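VP1 (Polyomavirus HPyV6, PDB 4PCG) forms the jelly-roll pentamers that build the viral capsid and probably takes part in attachment to host-cell receptors. Local coordinates at residues B[56-61]-B[173-178]; B[99-104]-B[237-242]. All blocks are in the same frame, centred on the assembly; numbering follows the deposited sequence. Where two conformers were deposited one is given.

Contact 1. Residues B[56-61]-B[173-178]; sequences GSSLCY and PIEIWS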
loop_
_atom_site.group_PDB
_atom_site.type_symbol
_atom_site.label_atom_id
_atom_site.label_comp_id
_atom_site.label_asym_id
_atom_site.label_seq_id
_atom_site.Cartn_x
_atom_site.Cartn_y
_atom_site.Cartn_z
ATOM N N GLY B 56 -21.039 -1.309 26.464
ATOM C CA GLY B 56 -20.815 -2.747 26.427
ATOM C C GLY B 56 -20.482 -3.239 25.034
ATOM O O GLY B 56 -19.804 -4.254 24.898
ATOM N N SER B 57 -20.976 -2.534 24.008
ATOM C CA SER B 57 -20.725 -2.922 22.611
ATOM C C SER B 57 -19.818 -1.942 21.871
ATOM O O SER B 57 -19.294 -2.275 20.825
ATOM C CB SER B 57 -22.034 -3.116 21.844
ATOM O OG SER B 57 -22.790 -1.927 21.814
ATOM N N SER B 58 -19.634 -0.746 22.421
ATOM C CA SER B 58 -18.786 0.270 21.791
ATOM C C SER B 58 -17.433 0.300 22.518
ATOM O O SER B 58 -17.362 0.389 23.758
ATOM C CB SER B 58 -19.476 1.631 21.823
ATOM O OG SER B 58 -20.450 1.714 20.774
ATOM N N LEU B 59 -16.367 0.193 21.739
ATOM C CA LEU B 59 -15.023 0.214 22.274
ATOM C C LEU B 59 -14.710 1.619 22.839
ATOM O O LEU B 59 -15.033 2.651 22.217
ATOM C CB LEU B 59 -14.009 -0.157 21.203
ATOM C CG LEU B 59 -12.556 -0.390 21.696
ATOM C CD1 LEU B 59 -12.445 -1.514 22.701
ATOM C CD2 LEU B 59 -11.617 -0.688 20.534
ATOM N N CYS B 60 -14.137 1.650 24.045
ATOM C CA CYS B 60 -13.714 2.905 24.654
ATOM C C CYS B 60 -12.198 2.954 24.721
ATOM O O CYS B 60 -11.524 1.928 24.644
ATOM C CB CYS B 60 -14.306 3.051 26.056
ATOM S SG CYS B 60 -16.122 3.183 26.043
ATOM N N TYR B 61 -11.656 4.132 24.878
ATOM C CA TYR B 61 -10.211 4.227 25.126
ATOM C C TYR B 61 -9.864 3.477 26.409
ATOM O O TYR B 61 -10.650 3.449 27.388
ATOM C CB TYR B 61 -9.779 5.680 25.276
ATOM C CG TYR B 61 -9.763 6.505 24.022
ATOM C CD1 TYR B 61 -8.680 6.443 23.144
ATOM C CD2 TYR B 61 -10.783 7.371 23.729
ATOM C CE1 TYR B 61 -8.635 7.217 22.017
ATOM C CE2 TYR B 61 -10.751 8.162 22.599
ATOM C CZ TYR B 61 -9.671 8.067 21.730
ATOM O OH TYR B 61 -9.661 8.870 20.618
ATOM N N PRO B 173 -16.120 6.545 24.444
ATOM C CA PRO B 173 -16.168 5.736 23.220
ATOM C C PRO B 173 -15.384 6.330 22.087
ATOM O O PRO B 173 -15.466 7.543 21.806
ATOM C CB PRO B 173 -17.673 5.649 22.893
ATOM C CG PRO B 173 -18.313 6.786 23.614
ATOM C CD PRO B 173 -17.443 7.047 24.834
ATOM N N ILE B 174 -14.646 5.478 21.392
ATOM C CA ILE B 174 -13.908 5.944 20.223
ATOM C C ILE B 174 -14.805 6.379 19.068
ATOM O O ILE B 174 -14.350 7.091 18.167
ATOM C CB ILE B 174 -12.850 4.930 19.738
ATOM C CG1 ILE B 174 -13.533 3.667 19.175
ATOM C CG2 ILE B 174 -11.871 4.604 20.851
ATOM C CD1 ILE B 174 -12.546 2.633 18.620
ATOM N N GLU B 175 -16.080 5.991 19.066
ATOM C CA GLU B 175 -16.954 6.429 18.014
ATOM C C GLU B 175 -17.422 7.876 18.203
ATOM O O GLU B 175 -18.180 8.376 17.384
ATOM C CB GLU B 175 -18.145 5.472 17.894
ATOM C CG GLU B 175 -17.765 4.154 17.251
ATOM C CD GLU B 175 -18.802 3.070 17.525
ATOM O OE1 GLU B 175 -19.848 3.060 16.831
ATOM O OE2 GLU B 175 -18.578 2.240 18.442
ATOM N N ILE B 176 -16.956 8.532 19.277
ATOM C CA ILE B 176 -17.322 9.902 19.629
ATOM C C ILE B 176 -16.099 10.817 19.814
ATOM O O ILE B 176 -16.136 11.971 19.368
ATOM C CB ILE B 176 -18.166 9.904 20.932
ATOM C CG1 ILE B 176 -19.537 9.209 20.699
ATOM C CG2 ILE B 176 -18.379 11.304 21.461
ATOM C CD1 ILE B 176 -20.458 9.972 19.761
ATOM N N TRP B 177 -15.056 10.307 20.475
ATOM C CA TRP B 177 -13.958 11.134 20.983
ATOM C C TRP B 177 -12.674 10.983 20.185
ATOM O O TRP B 177 -12.082 9.899 20.149
ATOM C CB TRP B 177 -13.680 10.822 22.465
ATOM C CG TRP B 177 -14.877 11.100 23.360
ATOM C CD1 TRP B 177 -15.833 10.199 23.743
ATOM C CD2 TRP B 177 -15.277 12.367 23.927
ATOM N NE1 TRP B 177 -16.784 10.819 24.527
ATOM C CE2 TRP B 177 -16.463 12.147 24.648
ATOM C CE3 TRP B 177 -14.728 13.658 23.920
ATOM C CZ2 TRP B 177 -17.131 13.171 25.330
ATOM C CZ3 TRP B 177 -15.394 14.664 24.598
ATOM C CH2 TRP B 177 -16.573 14.419 25.289
ATOM N N SER B 178 -12.224 12.093 19.605
ATOM C CA SER B 178 -10.994 12.174 18.798
ATOM C C SER B 178 -9.923 12.980 19.556
ATOM O O SER B 178 -10.256 13.965 20.217
ATOM C CB SER B 178 -11.307 12.869 17.468
ATOM O OG SER B 178 -10.210 12.862 16.552
HETATM O O HOH W 1 -17.002 3.497 20.380
HETATM O O HOH W 2 -16.577 0.369 18.748
#
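The backbones of C60 and P173 bridge at a CA-CA distance of 4.0 Å, and one nearly straight hydrogen bond, from I174 N to L59 O at 3.0 Å and in the carbonyl plane, ties the loop 56-61 to the turn at 173-178. Next to C60, Y61 reaches across with its ring. I174 CG2 sits over the centre of one face, 4.0 Å from the centroid, a CH-pi contact, while at the ring edge Y61 OH gives its proton to W177 O at 2.7 Å. CG of Y61 lies beside its own backbone N (chi1 -72°), which carries the ring over toward W177, whose CB packs on CE2. The other branch of I174 goes to L59: CD1 meets CD2 at 3.9 Å. Behind this, P173 O takes both I176 N and W177 N, closing the turn that enters the strand 177-179.

E175 handles the polar side. Its chain, extended beyond CG, brings OE2 to 3.0 Å from S58 OG. Two waters also donate to OE2; water 1 donates to L59 O as well and accepts from E175 N, and water 2 accepts from L59 N. OE1 bonds to Y47 OH of the same chain, and P96 and L98 of a second subunit pack on I174 and E175.

With two waters at OE2 and Y47 at OE1, the buried carboxylate is probably stabilised as the anion. This joint between two loops, its Y61 and I174 packed on A233 of the jelly-roll strand 227-239, is thus held by water and a carboxylate at one end and by Y61 at the other.

Contact 2. Residues B[99-104]-B[237-242]; sequences GSAGYI and GMVGYA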
loop_
_atom_site.group_PDB
_atom_site.type_symbol
_atom_site.label_atom_id
_atom_site.label_comp_id
_atom_site.label_asym_id
_atom_site.label_seq_id
_atom_site.Cartn_x
_atom_site.Cartn_y
_atom_site.Cartn_z
ATOM N N GLY B 99 -12.276 -19.505 12.181
ATOM C CA GLY B 99 -13.594 -20.033 12.613
ATOM C C GLY B 99 -14.046 -19.478 13.957
ATOM O O GLY B 99 -15.227 -19.565 14.301
ATOM N N SER B 100 -13.127 -18.901 14.722
ATOM C CA SER B 100 -13.479 -18.232 15.984
ATOM C C SER B 100 -14.482 -17.097 15.777
ATOM O O SER B 100 -15.163 -16.690 16.733
ATOM C CB SER B 100 -12.243 -17.643 16.680
ATOM O OG SER B 100 -11.764 -16.494 15.990
ATOM N N ALA B 101 -14.554 -16.595 14.546
ATOM C CA ALA B 101 -15.392 -15.440 14.196
ATOM C C ALA B 101 -16.662 -15.843 13.462
ATOM O O ALA B 101 -17.402 -14.973 12.984
ATOM C CB ALA B 101 -14.594 -14.478 13.355
ATOM N N GLY B 102 -16.895 -17.145 13.353
ATOM C CA GLY B 102 -18.059 -17.702 12.650
ATOM C C GLY B 102 -17.706 -18.025 11.214
ATOM O O GLY B 102 -16.523 -17.983 10.821
ATOM N N TYR B 103 -18.709 -18.295 10.404
ATOM C CA TYR B 103 -18.470 -18.599 8.995
ATOM C C TYR B 103 -19.463 -17.885 8.073
ATOM O O TYR B 103 -20.530 -17.465 8.510
ATOM C CB TYR B 103 -18.456 -20.097 8.764
ATOM C CG TYR B 103 -19.780 -20.812 8.986
ATOM C CD1 TYR B 103 -20.124 -21.286 10.251
ATOM C CD2 TYR B 103 -20.677 -21.014 7.948
ATOM C CE1 TYR B 103 -21.313 -21.959 10.470
ATOM C CE2 TYR B 103 -21.873 -21.685 8.154
ATOM C CZ TYR B 103 -22.189 -22.145 9.428
ATOM O OH TYR B 103 -23.360 -22.792 9.670
ATOM N N ILE B 104 -19.080 -17.708 6.815
ATOM C CA ILE B 104 -19.956 -17.080 5.837
ATOM C C ILE B 104 -20.583 -18.200 5.038
ATOM O O ILE B 104 -19.930 -18.885 4.210
ATOM C CB ILE B 104 -19.227 -16.101 4.905
ATOM C CG1 ILE B 104 -18.443 -15.069 5.705
ATOM C CG2 ILE B 104 -20.243 -15.407 3.980
ATOM C CD1 ILE B 104 -17.558 -14.171 4.853
ATOM N N GLY B 237 -12.067 -4.705 13.666
ATOM C CA GLY B 237 -13.169 -5.046 12.784
ATOM C C GLY B 237 -14.313 -5.645 13.578
ATOM O O GLY B 237 -14.424 -5.435 14.802
ATOM N N MET B 238 -15.156 -6.364 12.873
ATOM C CA MET B 238 -16.304 -7.079 13.423
ATOM C C MET B 238 -16.122 -8.594 13.252
ATOM O O MET B 238 -15.427 -9.040 12.331
ATOM C CB MET B 238 -17.603 -6.694 12.686
ATOM C CG MET B 238 -17.939 -5.204 12.597
ATOM S SD MET B 238 -18.118 -4.324 14.175
ATOM C CE MET B 238 -19.629 -5.033 14.811
ATOM N N VAL B 239 -16.807 -9.353 14.110
ATOM C CA VAL B 239 -16.797 -10.806 14.088
ATOM C C VAL B 239 -18.182 -11.349 14.457
ATOM O O VAL B 239 -19.021 -10.617 15.010
ATOM C CB VAL B 239 -15.735 -11.367 15.064
ATOM C CG1 VAL B 239 -14.316 -11.064 14.598
ATOM C CG2 VAL B 239 -15.949 -10.845 16.489
ATOM N N GLY B 240 -18.426 -12.603 14.084
ATOM C CA GLY B 240 -19.569 -13.373 14.532
ATOM C C GLY B 240 -19.201 -14.246 15.722
ATOM O O GLY B 240 -18.165 -14.035 16.396
ATOM N N TYR B 241 -20.070 -15.212 15.970
ATOM C CA TYR B 241 -19.931 -16.211 17.032
ATOM C C TYR B 241 -19.293 -17.474 16.441
ATOM O O TYR B 241 -19.753 -18.013 15.419
ATOM C CB TYR B 241 -21.338 -16.607 17.554
ATOM C CG TYR B 241 -22.014 -15.681 18.562
ATOM C CD1 TYR B 241 -21.486 -14.450 18.902
ATOM C CD2 TYR B 241 -23.225 -16.065 19.179
ATOM C CE1 TYR B 241 -22.122 -13.619 19.839
ATOM C CE2 TYR B 241 -23.859 -15.242 20.112
ATOM C CZ TYR B 241 -23.291 -14.016 20.436
ATOM O OH TYR B 241 -23.883 -13.172 21.352
ATOM N N ALA B 242 -18.299 -18.016 17.125
ATOM C CA ALA B 242 -17.726 -19.313 16.719
ATOM C C ALA B 242 -18.776 -20.405 16.508
ATOM O O ALA B 242 -19.661 -20.584 17.346
ATOM C CB ALA B 242 -16.687 -19.757 17.738
#
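A101 O receives the amide of G240 at 2.8 Å, the one hydrogen bond between 99-104 and 237-242. It is bent: the angle at the hydrogen is 133°, and the donor stands 34° out of the carbonyl plane. A short 3-10 turn at 99-101 presents that carbonyl, held in shape by G102 N bonding back to G99 O. Beside the bond, A101 CB packs on V239 CG1 at 3.6 Å. V239 CG1 stands beside its own backbone N (chi1 -68°), and the A101 methyl meets that branch and CB.

Most of the rest is backbone against backbone. G102 CA comes to 3.3 Å from Y241 O, and A242 CA makes a CA-H...O contact with G99 O at 3.5 Å. The A242 methyl lies against the carbonyl oxygens of S100 and G99. Two glycines make this closeness possible: G240 and G102 put no side chain between the two backbones, which lets A101 O and Y241 O come in close, and G102 also has a positive phi.

In the fold, this is where the long jelly-roll strand 227-239 ends and its chain passes into a loop, meeting the loop that comes before the two-stranded hairpin of 103-104 and 109-110. S100 is held by its neighbours in the same chain: OG bonds to Q97 OE1, and its carbonyl accepts from R43 NH1.

A third subunit of the pentamer also reaches this contact. Y47 of that subunit takes the G99 amide on its OH, F49 of the same subunit stacks on Y103, and its R139 makes a cation-pi contact with Y241.

Overall arrangement
Both contacts are buried, but the centre of contact 1 lies about 9 Å from the chain centre and that of contact 2 about 24 Å; their centres are about 21 Å apart and their nearest atoms about 7 Å, so they do not touch. The strand 227-239 relates them: side chains of L59, Y61 and I174 in contact 1 rest on it, whereas contact 2 takes in its end. Contact 1 works through side chains, with an aromatic ring, a carboxylate and bridging waters; contact 2 relies on glycine-rich backbone and small methyl groups. Neighbouring subunits reach both. Y47 even recurs, bonding to E175 within its own chain at contact 1, while the Y47 of a neighbouring subunit bonds to G99 at contact 2.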